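Local coordinates for carbohydrate esterase family 2 (CE2) (Chaetomium olivicolor, PDB 4XVH), which probably removes acetyl groups from xylan or related polysaccharides, pairing an SGNH-type esterase domain with a jelly-roll domain of carbohydrate-binding type, at residues L15-T20 and S157-S162; F217-V222 and T262-A267. All blocks are in the same frame, centred on the assembly; numbering follows the deposited sequence.

Contact 1. Residues L15-T20 and S157-S162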
# COMPACT_ATOMS: atom_id res chain seq x y z
N LEU A 15 -9.22 8.67 6.14
CA LEU A 15 -7.98 7.93 5.92
C LEU A 15 -8.33 6.46 5.89
O LEU A 15 -8.46 5.81 6.93
CB LEU A 15 -6.96 8.25 7.00
CG LEU A 15 -6.68 9.74 7.17
CD1 LEU A 15 -5.59 9.86 8.24
CD2 LEU A 15 -6.22 10.41 5.84
N SER A 16 -8.52 5.96 4.69
CA SER A 16 -9.01 4.60 4.47
C SER A 16 -7.90 3.68 3.97
O SER A 16 -7.55 2.70 4.64
CB SER A 16 -10.16 4.63 3.45
OG SER A 16 -10.58 3.32 3.18
N TRP A 17 -7.33 3.96 2.80
CA TRP A 17 -6.24 3.13 2.31
C TRP A 17 -4.98 3.22 3.20
O TRP A 17 -4.76 4.22 3.90
CB TRP A 17 -5.91 3.53 0.85
CG TRP A 17 -7.03 3.29 -0.10
CD1 TRP A 17 -7.79 4.24 -0.75
CD2 TRP A 17 -7.58 2.01 -0.50
NE1 TRP A 17 -8.75 3.63 -1.53
CE2 TRP A 17 -8.64 2.26 -1.40
CE3 TRP A 17 -7.28 0.67 -0.17
CZ2 TRP A 17 -9.39 1.23 -1.99
CZ3 TRP A 17 -8.03 -0.35 -0.76
CH2 TRP A 17 -9.06 -0.06 -1.66
N PRO A 18 -4.14 2.17 3.20
CA PRO A 18 -2.87 2.22 3.91
C PRO A 18 -2.02 3.36 3.40
O PRO A 18 -2.07 3.66 2.19
CB PRO A 18 -2.20 0.87 3.57
CG PRO A 18 -3.34 -0.03 3.17
CD PRO A 18 -4.29 0.91 2.45
N GLY A 19 -1.25 3.99 4.28
CA GLY A 19 -0.31 5.01 3.86
C GLY A 19 -0.94 6.38 3.71
O GLY A 19 -0.21 7.36 3.57
N THR A 20 -2.28 6.47 3.74
CA THR A 20 -2.89 7.79 3.54
C THR A 20 -2.69 8.69 4.77
O THR A 20 -2.49 8.21 5.89
CB THR A 20 -4.40 7.70 3.25
OG1 THR A 20 -5.03 6.88 4.24
CG2 THR A 20 -4.61 7.11 1.82
N SER A 157 0.65 6.31 -3.76
CA SER A 157 -0.69 5.93 -3.37
C SER A 157 -0.74 4.42 -3.28
O SER A 157 -0.49 3.73 -4.27
CB SER A 157 -1.73 6.43 -4.37
OG SER A 157 -3.01 6.02 -3.95
N VAL A 158 -1.02 3.92 -2.07
CA VAL A 158 -1.18 2.49 -1.85
C VAL A 158 -2.66 2.15 -1.91
O VAL A 158 -3.47 2.75 -1.19
CB VAL A 158 -0.62 2.06 -0.47
CG1 VAL A 158 -0.90 0.57 -0.22
CG2 VAL A 158 0.89 2.33 -0.40
N VAL A 159 -3.00 1.21 -2.78
CA VAL A 159 -4.34 0.67 -2.84
C VAL A 159 -4.22 -0.81 -2.63
O VAL A 159 -3.87 -1.54 -3.56
CB VAL A 159 -5.04 0.97 -4.17
CG1 VAL A 159 -6.48 0.43 -4.12
CG2 VAL A 159 -5.08 2.46 -4.40
N ALA A 160 -4.51 -1.27 -1.42
CA ALA A 160 -4.23 -2.66 -1.06
C ALA A 160 -5.12 -3.11 0.06
O ALA A 160 -5.54 -2.30 0.87
CB ALA A 160 -2.78 -2.82 -0.66
N TRP A 161 -5.41 -4.42 0.11
CA TRP A 161 -6.38 -4.93 1.07
C TRP A 161 -5.98 -6.39 1.33
O TRP A 161 -5.80 -7.15 0.39
CB TRP A 161 -7.81 -4.82 0.49
CG TRP A 161 -8.94 -5.19 1.41
CD1 TRP A 161 -9.04 -6.31 2.19
CD2 TRP A 161 -10.15 -4.43 1.61
NE1 TRP A 161 -10.25 -6.28 2.89
CE2 TRP A 161 -10.93 -5.14 2.55
CE3 TRP A 161 -10.63 -3.22 1.10
CZ2 TRP A 161 -12.19 -4.67 2.98
CZ3 TRP A 161 -11.88 -2.77 1.52
CH2 TRP A 161 -12.64 -3.49 2.45
N SER A 162 -5.81 -6.76 2.59
CA SER A 162 -5.34 -8.12 2.90
C SER A 162 -6.33 -9.17 2.42
O SER A 162 -7.55 -9.01 2.59
CB SER A 162 -5.08 -8.28 4.40
OG SER A 162 -3.93 -7.50 4.72
O HOH W 1 -1.43 5.65 0.29
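Trp17 and Pro18 lie against Val158 and Val159; CA atoms pair at 6.0 Å, Trp17 with Val159 and Pro18 with Val158. Residues 17-20 form a type II beta turn with Gly19 at its third position, phi 84°, while residues 157-160 belong to strand 155-160, at the edge of the parallel sheet. A water bridges the segments, donating to Pro18 O and accepting from Val158 N, its O 3.0 Å from Val158 N. Inside the turn, Thr20 OG1 donates to Trp17 O at 2.7 Å, tilted 15° from the carbonyl plane. With CG anti to its carbonyl carbon (chi1 -64°), Trp17 lays its indole along the strand. Val159 CG1 sits over one face in a CH-pi contact, 3.6 Å from the centroid of the Trp17 six-membered ring. At the rim of that ring, Ala160 O lies in plane, 3.6 Å from Trp17 CZ3, which in turn lies at the edge of the Trp161 ring, near CE3. Trp17 NE1 is held by Tyr188 O, and Leu184 of helix 181-184 also touches the indole. Beside it, Pro18 CB meets Val158 CG1 at 4.0 Å. Across this interdomain seam direct contacts are van der Waals, carbon against carbon or carbonyl oxygen; hydrogen bonding between the segments runs through the water. The indole rim and Pro18 pack against Ala160 O, buried without a hydrogen-bonding partner, two residues before pocket residue Ser162.

Contact 2. Residues F217-V222 and T262-A267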
# COMPACT_ATOMS: atom_id res chain seq x y z
N PHE A 217 -3.38 -18.02 -5.89
CA PHE A 217 -2.75 -19.33 -6.00
C PHE A 217 -3.12 -20.28 -4.87
O PHE A 217 -3.00 -21.49 -5.00
CB PHE A 217 -1.24 -19.16 -6.10
CG PHE A 217 -0.75 -19.08 -7.52
CD1 PHE A 217 -0.85 -17.90 -8.24
CD2 PHE A 217 -0.23 -20.18 -8.15
CE1 PHE A 217 -0.41 -17.85 -9.57
CE2 PHE A 217 0.21 -20.13 -9.46
CZ PHE A 217 0.13 -18.96 -10.16
N GLY A 218 -3.60 -19.75 -3.75
CA GLY A 218 -4.05 -20.64 -2.68
C GLY A 218 -5.19 -21.54 -3.12
O GLY A 218 -6.14 -21.06 -3.76
N TYR A 219 -5.13 -22.83 -2.77
CA TYR A 219 -6.20 -23.74 -3.17
C TYR A 219 -6.35 -24.96 -2.23
O TYR A 219 -7.45 -25.54 -2.15
CB TYR A 219 -5.97 -24.25 -4.60
CG TYR A 219 -4.90 -25.33 -4.69
CD1 TYR A 219 -3.56 -25.01 -4.87
CD2 TYR A 219 -5.24 -26.66 -4.57
CE1 TYR A 219 -2.59 -26.01 -4.92
CE2 TYR A 219 -4.29 -27.66 -4.61
CZ TYR A 219 -2.98 -27.34 -4.78
OH TYR A 219 -2.07 -28.37 -4.83
N LEU A 220 -5.27 -25.34 -1.56
CA LEU A 220 -5.19 -26.67 -0.94
C LEU A 220 -6.35 -26.95 -0.00
O LEU A 220 -6.59 -26.21 0.94
CB LEU A 220 -3.87 -26.82 -0.18
CG LEU A 220 -3.72 -28.18 0.53
CD1 LEU A 220 -3.46 -29.28 -0.48
CD2 LEU A 220 -2.61 -28.08 1.57
N GLY A 221 -7.09 -28.01 -0.32
CA GLY A 221 -8.19 -28.49 0.51
C GLY A 221 -9.48 -27.68 0.41
O GLY A 221 -10.48 -28.00 1.06
N VAL A 222 -9.48 -26.65 -0.43
CA VAL A 222 -10.62 -25.74 -0.50
C VAL A 222 -11.19 -25.62 -1.92
O VAL A 222 -12.40 -25.64 -2.12
CB VAL A 222 -10.20 -24.34 0.01
CG1 VAL A 222 -11.32 -23.33 -0.18
CG2 VAL A 222 -9.74 -24.42 1.46
N THR A 262 7.84 -25.42 -3.51
CA THR A 262 7.79 -26.63 -2.68
C THR A 262 6.50 -26.78 -1.90
O THR A 262 6.19 -27.85 -1.41
CB THR A 262 8.96 -26.66 -1.70
OG1 THR A 262 8.88 -25.54 -0.82
CG2 THR A 262 10.25 -26.59 -2.45
N TRP A 263 5.74 -25.70 -1.79
CA TRP A 263 4.46 -25.74 -1.10
C TRP A 263 3.36 -25.32 -2.06
O TRP A 263 3.56 -24.39 -2.85
CB TRP A 263 4.45 -24.82 0.13
CG TRP A 263 3.05 -24.62 0.69
CD1 TRP A 263 2.10 -23.69 0.29
CD2 TRP A 263 2.44 -25.37 1.73
NE1 TRP A 263 0.95 -23.84 1.02
CE2 TRP A 263 1.13 -24.85 1.92
CE3 TRP A 263 2.87 -26.43 2.53
CZ2 TRP A 263 0.27 -25.36 2.88
CZ3 TRP A 263 2.01 -26.93 3.49
CH2 TRP A 263 0.72 -26.40 3.66
N PRO A 264 2.18 -25.97 -1.98
CA PRO A 264 1.85 -27.13 -1.13
C PRO A 264 2.55 -28.41 -1.56
O PRO A 264 2.79 -29.31 -0.74
CB PRO A 264 0.34 -27.31 -1.32
CG PRO A 264 -0.16 -26.09 -1.99
CD PRO A 264 1.01 -25.46 -2.71
N THR A 265 2.85 -28.51 -2.85
CA THR A 265 3.51 -29.68 -3.40
C THR A 265 4.54 -29.20 -4.42
O THR A 265 4.44 -28.08 -4.93
CB THR A 265 2.52 -30.68 -4.10
OG1 THR A 265 1.97 -30.12 -5.31
CG2 THR A 265 1.37 -31.11 -3.17
N ALA A 266 5.52 -30.04 -4.70
CA ALA A 266 6.53 -29.72 -5.70
C ALA A 266 5.88 -29.64 -7.09
O ALA A 266 6.23 -28.78 -7.90
CB ALA A 266 7.63 -30.77 -5.69
N ALA A 267 4.93 -30.54 -7.33
CA ALA A 267 4.22 -30.59 -8.61
C ALA A 267 3.54 -29.27 -8.97
O ALA A 267 3.50 -28.88 -10.14
CB ALA A 267 3.20 -31.70 -8.58
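Tyr219 and Leu220 reach across to Trp263, Pro264 and Thr265 from the loop that leaves helix 214-217. Just before them, Phe217 turns its ring to helix 270-285, and its carbonyl O lies in the plane of the Tyr219 ring, at the edge. Tyr219 CG stands between the backbone N and the carbonyl carbon (chi1 77°), which carries the phenol toward Pro264. Its CE1 meets Pro264 CG at 3.8 Å, the two rings set obliquely. Beyond this, Tyr219 OH and Thr265 OG1 lie 4.4 Å apart, and both hydrogen-bond OD2 of Asp268, so one carboxylate oxygen draws the two loops together. In the SGNH-hydrolase fold, both segments lie in connections that follow strands of the central parallel sheet, 207-211 (by way of helix 214-217) and 250-254, and each leads on to a helix. Leu220 comes next: its CB also rests on Pro264 CG, at 4.2 Å, so the one proline carbon touches both neighbouring residues. Having CG anti to the backbone N (chi1 179°), Leu220 extends CD2 to within 4.2 Å of Trp263 CZ2, and the two side chains run at about a right angle. The peptide bond before Pro264 is cis; Pro264 CB lies over the centre of the Trp263 ring, 4.1 Å above its plane. At the far end, Val222 N donates to Tyr219 O at 2.9 Å, closing the turn through Gly221.

From the N terminus, the chain leaves strand 14-15 of the jelly-roll domain through the loop 15-20, which contact 1 joins to strand 155-160 after a loop of more than 130 residues. That loop holds most of the N-terminal domain and the first sheet strand of the esterase domain, 111-116. Contact 2 follows in series, neither nested nor crossed with it: 217-222 meets 262-267, closing a shorter loop round helix 228-243 and strand 250-254. Contact 1 is buried and joins two domains; contact 2 is at the surface and joins two loops of one. Their centres are 29 Å apart, and their nearest atoms about 12 Å.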